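Local coordinates for protein nicotinate-nucleotide pyrophosphorylase (Francisella tularensis subsp. tularensis, PDB 3TQV) that probably converts quinolinate and 5-phospho-alpha-D-ribose 1-diphosphate into nicotinate ribonucleotide, carbon dioxide and diphosphate, a step of NAD(+) biosynthesis, at residues C50-E55 and I279-Q284; M56-Q61 and I77-S82; Q70-I75 and V100-T105; S118-V123 and A271-I276. All blocks are in the same frame, centred on the assembly; numbering follows the deposited sequence.

Contact 1: C50-E55 and I279-Q284; sequences CITREE and IDLSLQ
I51 and S282 are the hydrogen-bonded pair where strand 281-284 joins strand 50-52 as the outermost strand, within this chain, of a four-stranded antiparallel sheet. I51 N donates a hydrogen bond to S282 O over 2.9 Å, and S282 N donates to I51 O over 3.0 Å. C50 with L283 and T52 with L281 flank them as non-hydrogen-bonded pairs. The backbone pairing runs on past the strand ends, where R53 N bonds D280 O at 2.9 Å.

C50, T52, L281 and L283 share one face. There C50 CB meets L283 CD1 at 4.1 Å, and L281 CD2 lies beside T52. L281 is covered by L111 and I114 of helix 100-130. The strands belong to the open sandwich of the N-terminal part of the family, one sheet lined by helices. The C-terminal end of the chain thus comes back to complete the N-terminal sheet.

I51 and S282 lie on the other face with the arm of R53. The R53 chain bends at chi2 (-81°) and runs along the strand pair. Its NH2 comes 3.5 Å from S282 OG at a slant. I51 CD1 sits over one face of the guanidinium, toward its rim. Q284 NE2 donates to S282 OG at 2.7 Å, with that oxygen close to the amide plane.

E54 crosses D280 at about a right angle. Its OE1 accepts from D280 N at 2.9 Å, with the donor 45° out of the carboxylate plane. The rest of the E54 chain is extended and passes I279.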
loop_
_atom_site.group_PDB
_atom_site.type_symbol
_atom_site.label_atom_id
_atom_site.label_comp_id
_atom_site.label_asym_id
_atom_site.label_seq_id
_atom_site.Cartn_x
_atom_site.Cartn_y
_atom_site.Cartn_z
ATOM N N CYS B 50 21.005 3.458 8.515
ATOM C CA CYS B 50 19.881 3.824 7.671
ATOM C C CYS B 50 19.485 5.284 7.869
ATOM O O CYS B 50 19.286 5.724 9.001
ATOM C CB CYS B 50 18.696 2.901 7.978
ATOM S SG CYS B 50 17.148 3.376 7.190
ATOM N N ILE B 51 19.362 6.039 6.782
ATOM C CA ILE B 51 18.897 7.416 6.891
ATOM C C ILE B 51 17.531 7.628 6.290
ATOM O O ILE B 51 17.147 6.934 5.359
ATOM C CB ILE B 51 19.800 8.394 6.138
ATOM C CG1 ILE B 51 20.571 7.667 5.045
ATOM C CG2 ILE B 51 20.718 9.126 7.095
ATOM C CD1 ILE B 51 21.171 8.616 4.055
ATOM N N THR B 52 16.816 8.616 6.817
ATOM C CA THR B 52 15.723 9.236 6.087
ATOM C C THR B 52 16.317 10.342 5.226
ATOM O O THR B 52 17.351 10.909 5.562
ATOM C CB THR B 52 14.726 9.923 7.002
ATOM O OG1 THR B 52 14.699 9.277 8.274
ATOM C CG2 THR B 52 13.358 9.860 6.387
ATOM N N ARG B 53 15.671 10.655 4.115
ATOM C CA ARG B 53 16.084 11.817 3.360
ATOM C C ARG B 53 15.068 12.940 3.608
ATOM O O ARG B 53 15.163 14.021 3.029
ATOM C CB ARG B 53 16.192 11.486 1.871
ATOM C CG ARG B 53 17.034 10.267 1.539
ATOM C CD ARG B 53 18.529 10.583 1.524
ATOM N NE ARG B 53 19.276 9.610 0.731
ATOM C CZ ARG B 53 20.602 9.477 0.731
ATOM N NH1 ARG B 53 21.363 10.250 1.494
ATOM N NH2 ARG B 53 21.172 8.558 -0.039
ATOM N N GLU B 54 14.102 12.681 4.486
ATOM C CA GLU B 54 13.029 13.638 4.721
ATOM C C GLU B 54 12.447 13.466 6.102
ATOM O O GLU B 54 12.572 12.414 6.699
ATOM C CB GLU B 54 11.940 13.482 3.662
ATOM C CG GLU B 54 11.558 12.032 3.399
ATOM C CD GLU B 54 10.350 11.881 2.491
ATOM O OE1 GLU B 54 10.451 11.101 1.508
ATOM O OE2 GLU B 54 9.305 12.530 2.770
ATOM N N GLU B 55 11.831 14.514 6.625
ATOM C CA GLU B 55 11.235 14.449 7.958
ATOM C C GLU B 55 10.131 13.409 7.948
ATOM O O GLU B 55 9.436 13.237 6.940
ATOM C CB GLU B 55 10.680 15.813 8.358
ATOM C CG GLU B 55 10.228 15.945 9.806
ATOM C CD GLU B 55 9.798 17.372 10.125
ATOM O OE1 GLU B 55 8.596 17.600 10.371
ATOM O OE2 GLU B 55 10.672 18.264 10.108
ATOM N N ILE B 279 8.070 7.026 2.615
ATOM C CA ILE B 279 9.201 7.817 3.042
ATOM C C ILE B 279 10.456 7.350 2.329
ATOM O O ILE B 279 10.689 6.147 2.185
ATOM C CB ILE B 279 9.432 7.681 4.558
ATOM C CG1 ILE B 279 8.215 8.221 5.328
ATOM C CG2 ILE B 279 10.727 8.367 4.959
ATOM C CD1 ILE B 279 7.586 9.498 4.720
ATOM N N ASP B 280 11.266 8.311 1.898
ATOM C CA ASP B 280 12.519 8.010 1.227
ATOM C C ASP B 280 13.644 7.668 2.215
ATOM O O ASP B 280 14.044 8.477 3.085
ATOM C CB ASP B 280 12.916 9.167 0.311
ATOM C CG ASP B 280 14.127 8.858 -0.520
ATOM O OD1 ASP B 280 14.417 7.667 -0.759
ATOM O OD2 ASP B 280 14.793 9.818 -0.941
ATOM N N LEU B 281 14.146 6.448 2.072
ATOM C CA LEU B 281 15.109 5.889 2.994
ATOM C C LEU B 281 16.323 5.486 2.215
ATOM O O LEU B 281 16.287 5.449 0.996
ATOM C CB LEU B 281 14.528 4.650 3.674
ATOM C CG LEU B 281 13.284 4.912 4.507
ATOM C CD1 LEU B 281 12.901 3.665 5.284
ATOM C CD2 LEU B 281 13.536 6.090 5.434
ATOM N N SER B 282 17.401 5.178 2.920
ATOM C CA SER B 282 18.585 4.631 2.289
ATOM C C SER B 282 19.395 3.834 3.331
ATOM O O SER B 282 19.562 4.268 4.466
ATOM C CB SER B 282 19.402 5.761 1.656
ATOM O OG SER B 282 20.579 5.266 1.058
ATOM N N LEU B 283 19.864 2.648 2.965
ATOM C CA LEU B 283 20.784 1.932 3.838
ATOM C C LEU B 283 22.224 2.165 3.369
ATOM O O LEU B 283 22.601 1.781 2.263
ATOM C CB LEU B 283 20.470 0.435 3.860
ATOM C CG LEU B 283 21.313 -0.406 4.833
ATOM C CD1 LEU B 283 20.879 -0.142 6.251
ATOM C CD2 LEU B 283 21.200 -1.889 4.526
ATOM N N GLN B 284 23.028 2.817 4.191
ATOM C CA GLN B 284 24.432 2.987 3.843
ATOM C C GLN B 284 25.256 1.852 4.468
ATOM O O GLN B 284 25.361 1.730 5.696
ATOM C CB GLN B 284 24.949 4.386 4.235
ATOM C CG GLN B 284 24.161 5.545 3.599
ATOM C CD GLN B 284 24.359 5.647 2.086
ATOM O OE1 GLN B 284 25.492 5.623 1.598
ATOM N NE2 GLN B 284 23.264 5.767 1.340
#

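Contact 2: M56-Q61 and I77-S82; sequences MILCGQ and ITWLYS
Q61 lies across one face of the W79 indole. The two side chains slide past each other in opposite directions. Q61 CG stands 3.4 Å from the centroid of the six-membered ring and 5° off its normal, a CH-pi contact centred on the ring. The Q61 chain is extended beyond CG, which carries the amide from above the six-membered ring toward the CB end of the indole and S82. The amide plane is steeply turned, 74° from that of the indole. I77 CD1 covers the opposite face of W79, toward the rim, so the ring lies between two aliphatic groups.

L58 comes in obliquely, with its CD2 branch making the touch, 3.8 Å from Y81 CB and 4.3 Å from W79 CZ3. With CG anti to the backbone N (chi1 171°), the L58 chain reaches over to the 81-82 backbone, and CD2 lies 3.6 Å from S82 O. Here the start of helix 61-71 packs against the chain leaving strand 76-79. G60 is the N-cap residue, and the D83 carboxylate accepts from G60 N and Q61 N.

W79 NE1 is bonded to N65 OD1 of helix 61-71. That bond probably helps to fix the rotation of the indole. Across the segments themselves the contact rests largely on dispersion and CH-pi attraction.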
loop_
_atom_site.group_PDB
_atom_site.type_symbol
_atom_site.label_atom_id
_atom_site.label_comp_id
_atom_site.label_asym_id
_atom_site.label_seq_id
_atom_site.Cartn_x
_atom_site.Cartn_y
_atom_site.Cartn_z
HETATM N N MSE B 56 9.963 12.709 9.065
HETATM C CA MSE B 56 9.071 11.567 9.068
HETATM C C MSE B 56 8.716 11.114 10.464
HETATM O O MSE B 56 9.452 11.371 11.408
HETATM C CB MSE B 56 9.730 10.416 8.320
HETATM C CG MSE B 56 11.045 9.983 8.932
HETATM SE SE MSE B 56 10.964 8.183 9.684
HETATM C CE MSE B 56 11.145 7.128 8.063
ATOM N N ILE B 57 7.569 10.442 10.575
ATOM C CA ILE B 57 7.185 9.725 11.789
ATOM C C ILE B 57 7.529 8.258 11.611
ATOM O O ILE B 57 6.924 7.565 10.796
ATOM C CB ILE B 57 5.685 9.851 12.096
ATOM C CG1 ILE B 57 5.268 11.324 12.209
ATOM C CG2 ILE B 57 5.352 9.119 13.386
ATOM C CD1 ILE B 57 5.946 12.079 13.365
ATOM N N LEU B 58 8.515 7.795 12.366
ATOM C CA LEU B 58 8.967 6.418 12.293
ATOM C C LEU B 58 7.908 5.422 12.730
ATOM O O LEU B 58 7.201 5.617 13.727
ATOM C CB LEU B 58 10.222 6.229 13.143
ATOM C CG LEU B 58 10.750 4.799 13.383
ATOM C CD1 LEU B 58 10.943 4.041 12.062
ATOM C CD2 LEU B 58 12.058 4.840 14.183
ATOM N N CYS B 59 7.821 4.345 11.960
ATOM C CA CYS B 59 6.980 3.199 12.268
ATOM C C CYS B 59 7.560 1.979 11.538
ATOM O O CYS B 59 7.897 2.044 10.353
ATOM C CB CYS B 59 5.537 3.475 11.857
ATOM S SG CYS B 59 4.360 2.217 12.392
ATOM N N GLY B 60 7.719 0.871 12.248
ATOM C CA GLY B 60 8.290 -0.308 11.627
ATOM C C GLY B 60 9.393 -1.036 12.375
ATOM O O GLY B 60 9.811 -2.102 11.936
ATOM N N GLN B 61 9.867 -0.470 13.483
ATOM C CA GLN B 61 10.834 -1.156 14.351
ATOM C C GLN B 61 10.621 -2.668 14.445
ATOM O O GLN B 61 11.506 -3.444 14.071
ATOM C CB GLN B 61 10.830 -0.554 15.755
ATOM C CG GLN B 61 11.791 0.621 15.914
ATOM C CD GLN B 61 11.866 1.138 17.346
ATOM O OE1 GLN B 61 12.935 1.151 17.953
ATOM N NE2 GLN B 61 10.736 1.574 17.878
ATOM N N ILE B 77 21.361 -4.757 15.989
ATOM C CA ILE B 77 20.723 -3.495 15.628
ATOM C C ILE B 77 20.665 -2.524 16.813
ATOM O O ILE B 77 20.365 -2.911 17.945
ATOM C CB ILE B 77 19.307 -3.729 15.042
ATOM C CG1 ILE B 77 18.708 -2.427 14.536
ATOM C CG2 ILE B 77 18.391 -4.366 16.073
ATOM C CD1 ILE B 77 17.487 -2.643 13.657
ATOM N N THR B 78 20.976 -1.262 16.547
ATOM C CA THR B 78 20.757 -0.223 17.534
ATOM C C THR B 78 19.881 0.864 16.957
ATOM O O THR B 78 20.188 1.445 15.919
ATOM C CB THR B 78 22.060 0.404 18.005
ATOM O OG1 THR B 78 22.963 -0.634 18.380
ATOM C CG2 THR B 78 21.800 1.320 19.201
ATOM N N TRP B 79 18.787 1.132 17.655
ATOM C CA TRP B 79 17.828 2.131 17.234
ATOM C C TRP B 79 18.119 3.510 17.834
ATOM O O TRP B 79 18.229 3.675 19.055
ATOM C CB TRP B 79 16.424 1.662 17.603
ATOM C CG TRP B 79 15.961 0.484 16.786
ATOM C CD1 TRP B 79 16.041 -0.840 17.120
ATOM C CD2 TRP B 79 15.341 0.534 15.492
ATOM N NE1 TRP B 79 15.509 -1.613 16.119
ATOM C CE2 TRP B 79 15.073 -0.796 15.108
ATOM C CE3 TRP B 79 14.986 1.576 14.627
ATOM C CZ2 TRP B 79 14.469 -1.112 13.891
ATOM C CZ3 TRP B 79 14.385 1.257 13.420
ATOM C CH2 TRP B 79 14.135 -0.074 13.064
ATOM N N LEU B 80 18.247 4.499 16.963
ATOM C CA LEU B 80 18.477 5.871 17.402
ATOM C C LEU B 80 17.162 6.618 17.570
ATOM O O LEU B 80 17.099 7.631 18.244
ATOM C CB LEU B 80 19.402 6.615 16.428
ATOM C CG LEU B 80 20.889 6.260 16.523
ATOM C CD1 LEU B 80 21.236 4.984 15.756
ATOM C CD2 LEU B 80 21.701 7.413 15.983
ATOM N N TYR B 81 16.124 6.117 16.917
ATOM C CA TYR B 81 14.777 6.614 17.098
ATOM C C TYR B 81 13.860 5.421 17.288
ATOM O O TYR B 81 14.154 4.335 16.802
ATOM C CB TYR B 81 14.335 7.413 15.879
ATOM C CG TYR B 81 15.029 8.736 15.756
ATOM C CD1 TYR B 81 14.452 9.891 16.271
ATOM C CD2 TYR B 81 16.269 8.832 15.135
ATOM C CE1 TYR B 81 15.087 11.116 16.171
ATOM C CE2 TYR B 81 16.921 10.053 15.028
ATOM C CZ TYR B 81 16.325 11.198 15.554
ATOM O OH TYR B 81 16.966 12.419 15.460
ATOM N N SER B 82 12.762 5.621 18.005
ATOM C CA SER B 82 11.769 4.575 18.192
ATOM C C SER B 82 10.471 4.907 17.455
ATOM O O SER B 82 10.241 6.056 17.049
ATOM C CB SER B 82 11.496 4.357 19.683
ATOM O OG SER B 82 11.273 5.589 20.363
#

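Contact 3: Q70-I75 and V100-T105; sequences QLDKNI and VRSILT
S102 OG donates to D72 OD2 over 2.7 Å, the shortest polar link between the two segments. It meets the anti lone pair of OD2, the one directed away from OD1. D72 CG stands anti to the backbone N (chi1 -175°), which swings the carboxylate across to the first turn of helix 100-130. The other oxygen, OD1, faces the backbone N of N74 in the manner of an Asx turn, though crowding in the model makes those positions doubtful. I75 N bonds D72 O at 3.0 Å and closes a type I turn.

Apolar touches flank the polar link. I75 CD1 rests 3.8 Å from S102 CB and 4.3 Å from I103 CG1. L71 crosses T105 at about a right angle, and its CD1 comes 3.9 Å from T105 CG2. The hydroxyl of T105 has a partner elsewhere, D35.

The contact joins the end of helix 61-71 and the turn after it to the start of helix 100-130. L104 packs on H178 and T105 on L168, both of the second subunit. N99 OD1 accepts from S102 N at the helix start. Since it bonds to the first turn of helix 100-130, the D72 carboxylate lies near the helix N-terminus, whose dipole would tend to stabilise its negative charge.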
loop_
_atom_site.group_PDB
_atom_site.type_symbol
_atom_site.label_atom_id
_atom_site.label_comp_id
_atom_site.label_asym_id
_atom_site.label_seq_id
_atom_site.Cartn_x
_atom_site.Cartn_y
_atom_site.Cartn_z
ATOM N N GLN B 70 14.783 -13.250 11.557
ATOM C CA GLN B 70 14.516 -14.374 10.667
ATOM C C GLN B 70 15.673 -14.697 9.718
ATOM O O GLN B 70 15.864 -15.849 9.341
ATOM C CB GLN B 70 13.217 -14.160 9.894
ATOM C CG GLN B 70 11.958 -14.444 10.705
ATOM C CD GLN B 70 10.668 -14.198 9.913
ATOM O OE1 GLN B 70 9.657 -13.729 10.460
ATOM N NE2 GLN B 70 10.699 -14.520 8.624
ATOM N N LEU B 71 16.453 -13.692 9.341
ATOM C CA LEU B 71 17.565 -13.924 8.422
ATOM C C LEU B 71 18.871 -14.362 9.091
ATOM O O LEU B 71 19.539 -15.280 8.629
ATOM C CB LEU B 71 17.833 -12.682 7.581
ATOM C CG LEU B 71 16.929 -12.473 6.378
ATOM C CD1 LEU B 71 17.464 -11.338 5.515
ATOM C CD2 LEU B 71 16.841 -13.753 5.584
ATOM N N ASP B 72 19.234 -13.684 10.169
ATOM C CA ASP B 72 20.532 -13.860 10.776
ATOM C C ASP B 72 20.501 -13.185 12.150
ATOM O O ASP B 72 20.727 -11.983 12.265
ATOM C CB ASP B 72 21.606 -13.219 9.882
ATOM C CG ASP B 72 23.023 -13.475 10.386
ATOM O OD1 ASP B 72 23.177 -13.868 11.565
ATOM O OD2 ASP B 72 23.984 -13.291 9.609
ATOM N N LYS B 73 20.213 -13.955 13.193
ATOM C CA LYS B 73 20.155 -13.401 14.544
ATOM C C LYS B 73 21.478 -12.732 14.949
ATOM O O LYS B 73 21.528 -11.984 15.923
ATOM C CB LYS B 73 19.771 -14.485 15.559
ATOM C CG LYS B 73 18.507 -15.252 15.220
ATOM C CD LYS B 73 17.921 -15.920 16.455
ATOM C CE LYS B 73 16.778 -16.871 16.101
ATOM N NZ LYS B 73 15.675 -16.213 15.313
ATOM N N ASN B 74 22.538 -13.005 14.190
ATOM C CA ASN B 74 23.859 -12.423 14.436
ATOM C C ASN B 74 23.938 -10.920 14.181
ATOM O O ASN B 74 24.769 -10.243 14.776
ATOM C CB ASN B 74 24.940 -13.126 13.599
ATOM C CG ASN B 74 25.151 -14.576 14.002
ATOM O OD1 ASN B 74 25.224 -14.904 15.191
ATOM N ND2 ASN B 74 25.240 -15.455 13.006
ATOM N N ILE B 75 23.097 -10.405 13.282
ATOM C CA ILE B 75 23.068 -8.967 13.018
ATOM C C ILE B 75 22.612 -8.208 14.257
ATOM O O ILE B 75 21.523 -8.453 14.766
ATOM C CB ILE B 75 22.117 -8.585 11.862
ATOM C CG1 ILE B 75 22.499 -9.308 10.565
ATOM C CG2 ILE B 75 22.128 -7.069 11.655
ATOM C CD1 ILE B 75 21.452 -9.171 9.443
ATOM N N VAL B 100 27.985 -8.982 5.877
ATOM C CA VAL B 100 27.715 -8.246 4.641
ATOM C C VAL B 100 26.559 -8.838 3.820
ATOM O O VAL B 100 25.681 -8.119 3.343
ATOM C CB VAL B 100 28.955 -8.241 3.735
ATOM C CG1 VAL B 100 28.896 -7.083 2.782
ATOM C CG2 VAL B 100 30.210 -8.172 4.557
ATOM N N ARG B 101 26.578 -10.157 3.661
ATOM C CA ARG B 101 25.643 -10.843 2.788
ATOM C C ARG B 101 24.254 -10.799 3.381
ATOM O O ARG B 101 23.288 -10.468 2.709
ATOM C CB ARG B 101 26.099 -12.290 2.566
ATOM C CG ARG B 101 27.531 -12.388 2.083
ATOM C CD ARG B 101 27.866 -13.787 1.629
ATOM N NE ARG B 101 29.167 -13.867 0.966
ATOM C CZ ARG B 101 29.744 -15.009 0.617
ATOM N NH1 ARG B 101 29.130 -16.150 0.864
ATOM N NH2 ARG B 101 30.922 -15.015 0.024
ATOM N N SER B 102 24.168 -11.139 4.658
ATOM C CA SER B 102 22.915 -11.066 5.398
ATOM C C SER B 102 22.352 -9.650 5.278
ATOM O O SER B 102 21.208 -9.456 4.875
ATOM C CB SER B 102 23.163 -11.410 6.868
ATOM O OG SER B 102 23.843 -12.642 7.011
ATOM N N ILE B 103 23.183 -8.663 5.599
ATOM C CA ILE B 103 22.772 -7.269 5.569
ATOM C C ILE B 103 22.270 -6.841 4.188
ATOM O O ILE B 103 21.221 -6.189 4.075
ATOM C CB ILE B 103 23.917 -6.343 6.009
ATOM C CG1 ILE B 103 24.170 -6.479 7.510
ATOM C CG2 ILE B 103 23.585 -4.896 5.692
ATOM C CD1 ILE B 103 25.427 -5.775 7.987
ATOM N N LEU B 104 23.020 -7.199 3.147
ATOM C CA LEU B 104 22.656 -6.808 1.796
ATOM C C LEU B 104 21.345 -7.460 1.392
ATOM O O LEU B 104 20.638 -6.975 0.500
ATOM C CB LEU B 104 23.750 -7.184 0.786
ATOM C CG LEU B 104 25.046 -6.370 0.826
ATOM C CD1 LEU B 104 26.033 -6.848 -0.239
ATOM C CD2 LEU B 104 24.768 -4.869 0.716
ATOM N N THR B 105 21.035 -8.567 2.049
ATOM C CA THR B 105 19.830 -9.319 1.751
ATOM C C THR B 105 18.663 -8.797 2.573
ATOM O O THR B 105 17.559 -8.623 2.054
ATOM C CB THR B 105 20.044 -10.819 1.989
ATOM O OG1 THR B 105 21.028 -11.300 1.056
ATOM C CG2 THR B 105 18.740 -11.581 1.799
#

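Contact 4: S118-V123 and A271-I276; sequences SGTATV and AITKHI. With PO4 (phosphate ion), chain E.
T120 presents its two branches in an unexpected way: the methyl meets a carbonyl oxygen, and the hydroxyl meets a methyl. CG2 lies 3.5 Å from I272 O. OG1 comes 3.6 Å from I276 CD1 and finds its polar partner in Q152 of helix 149-159. The first torsion (chi1 -70°) sets CG2 anti to the backbone N, facing the short helix 271-274.

One turn on, V123 adds an apolar touch. Its CG1 is 4.0 Å from I272 CG2, and the two side chains meet at a slant. Behind them S118 O accepts from both T122 N (2.8 Å) and T122 OG1 (2.6 Å), which reach it from opposite faces of its plane.

Helix 271-274 follows strand 266-268 of the parallel sheet in the barrel domain of this family. The contact therefore sets the long helix 100-130 against the rim of that barrel. G270 and A271 belong to a predicted substrate site, and T273 OG1 is bonded to K143 O, of a neighbouring predicted site residue.

K274 takes no part in the packing; its NZ donates to O2 of a phosphate ion over 2.7 Å, and G270 N binds the same ion. The phosphate probably came from the crystallisation liquor, but its place is consistent with a pocket for a substrate phosphate. I276 packs on I276 of the second subunit, and H275 ND1 is bonded to A278 N of that subunit.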
loop_
_atom_site.group_PDB
_atom_site.type_symbol
_atom_site.label_atom_id
_atom_site.label_comp_id
_atom_site.label_asym_id
_atom_site.label_seq_id
_atom_site.Cartn_x
_atom_site.Cartn_y
_atom_site.Cartn_z
ATOM N N SER B 118 5.964 4.085 7.998
ATOM C CA SER B 118 6.335 5.439 8.375
ATOM C C SER B 118 5.591 6.371 7.447
ATOM O O SER B 118 5.235 7.490 7.819
ATOM C CB SER B 118 7.838 5.656 8.239
ATOM O OG SER B 118 8.559 4.754 9.048
ATOM N N GLY B 119 5.355 5.904 6.229
ATOM C CA GLY B 119 4.569 6.668 5.288
ATOM C C GLY B 119 3.201 6.925 5.889
ATOM O O GLY B 119 2.791 8.078 6.085
ATOM N N THR B 120 2.500 5.836 6.186
ATOM C CA THR B 120 1.206 5.925 6.821
ATOM C C THR B 120 1.216 6.796 8.066
ATOM O O THR B 120 0.327 7.627 8.238
ATOM C CB THR B 120 0.628 4.549 7.143
ATOM O OG1 THR B 120 0.270 3.903 5.919
ATOM C CG2 THR B 120 -0.635 4.682 8.021
ATOM N N ALA B 121 2.208 6.626 8.934
ATOM C CA ALA B 121 2.248 7.415 10.175
ATOM C C ALA B 121 2.416 8.893 9.867
ATOM O O ALA B 121 1.737 9.736 10.440
ATOM C CB ALA B 121 3.349 6.932 11.107
ATOM N N THR B 122 3.310 9.197 8.938
ATOM C CA THR B 122 3.590 10.574 8.528
ATOM C C THR B 122 2.384 11.294 7.884
ATOM O O THR B 122 2.173 12.492 8.111
ATOM C CB THR B 122 4.822 10.605 7.588
ATOM O OG1 THR B 122 5.919 9.941 8.238
ATOM C CG2 THR B 122 5.216 12.037 7.197
ATOM N N VAL B 123 1.588 10.578 7.096
ATOM C CA VAL B 123 0.355 11.166 6.566
ATOM C C VAL B 123 -0.542 11.591 7.721
ATOM O O VAL B 123 -1.108 12.681 7.742
ATOM C CB VAL B 123 -0.485 10.145 5.776
ATOM C CG1 VAL B 123 -1.612 10.862 5.063
ATOM C CG2 VAL B 123 0.376 9.375 4.821
ATOM N N ALA B 271 -8.145 8.474 3.671
ATOM C CA ALA B 271 -6.974 8.865 2.880
ATOM C C ALA B 271 -5.695 8.419 3.561
ATOM O O ALA B 271 -4.694 8.147 2.910
ATOM C CB ALA B 271 -6.963 10.381 2.618
ATOM N N ILE B 272 -5.746 8.314 4.881
ATOM C CA ILE B 272 -4.536 8.040 5.647
ATOM C C ILE B 272 -4.072 6.588 5.568
ATOM O O ILE B 272 -2.975 6.278 6.010
ATOM C CB ILE B 272 -4.678 8.488 7.113
ATOM C CG1 ILE B 272 -5.827 7.753 7.788
ATOM C CG2 ILE B 272 -4.915 10.002 7.188
ATOM C CD1 ILE B 272 -5.912 8.020 9.275
ATOM N N THR B 273 -4.890 5.716 4.979
ATOM C CA THR B 273 -4.548 4.296 4.837
ATOM C C THR B 273 -4.675 3.803 3.405
ATOM O O THR B 273 -3.868 3.007 2.950
ATOM C CB THR B 273 -5.382 3.366 5.779
ATOM O OG1 THR B 273 -6.684 3.916 6.019
ATOM C CG2 THR B 273 -4.671 3.166 7.096
ATOM N N LYS B 274 -5.722 4.259 2.731
ATOM C CA LYS B 274 -5.976 4.067 1.300
ATOM C C LYS B 274 -4.774 4.324 0.376
ATOM O O LYS B 274 -4.436 3.509 -0.488
ATOM C CB LYS B 274 -7.055 5.074 0.910
ATOM C CG LYS B 274 -7.972 4.635 -0.153
ATOM C CD LYS B 274 -9.267 5.422 -0.067
ATOM C CE LYS B 274 -9.024 6.898 -0.197
ATOM N NZ LYS B 274 -10.344 7.536 -0.331
ATOM N N HIS B 275 -4.167 5.495 0.527
ATOM C CA HIS B 275 -3.023 5.876 -0.284
ATOM C C HIS B 275 -1.756 5.629 0.517
ATOM O O HIS B 275 -1.816 5.471 1.734
ATOM C CB HIS B 275 -3.111 7.356 -0.671
ATOM C CG HIS B 275 -4.409 7.740 -1.307
ATOM N ND1 HIS B 275 -5.115 6.889 -2.131
ATOM C CD2 HIS B 275 -5.137 8.879 -1.233
ATOM C CE1 HIS B 275 -6.216 7.492 -2.548
ATOM N NE2 HIS B 275 -6.254 8.699 -2.015
ATOM N N ILE B 276 -0.619 5.579 -0.168
ATOM C CA ILE B 276 0.679 5.529 0.497
ATOM C C ILE B 276 1.656 6.526 -0.111
ATOM O O ILE B 276 1.921 6.497 -1.309
ATOM C CB ILE B 276 1.334 4.150 0.408
ATOM C CG1 ILE B 276 0.379 3.043 0.882
ATOM C CG2 ILE B 276 2.580 4.139 1.242
ATOM C CD1 ILE B 276 0.139 3.006 2.398
HETATM P P PO4 E . -13.138 8.132 2.721
HETATM O O1 PO4 E . -13.925 9.280 2.151
HETATM O O2 PO4 E . -11.923 7.933 1.864
HETATM O O3 PO4 E . -12.790 8.488 4.142
HETATM O O4 PO4 E . -13.963 6.871 2.752
#

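In the fold
Contacts 2, 3 and 4 all fall within the long loop of chain that contact 1 closes. Contact 1 touches each of them: I279 CG2 lies 3.4 Å from M56 CE of contact 2, I279 CG1 3.8 Å from G119 N of contact 4, and L283 CD2 4.0 Å from I103 CG2 of contact 3. Contact 2 meets contact 4 through probable hydrogen bonds, I57 N to T122 OG1 at 2.9 Å and C59 N to S118 OG at 3.0 Å. Contacts 3 and 4 share helix 100-130 but stand about 29 Å apart between centres. Only contact 4 reaches the predicted substrate site and the phosphate; the other three lie away from it.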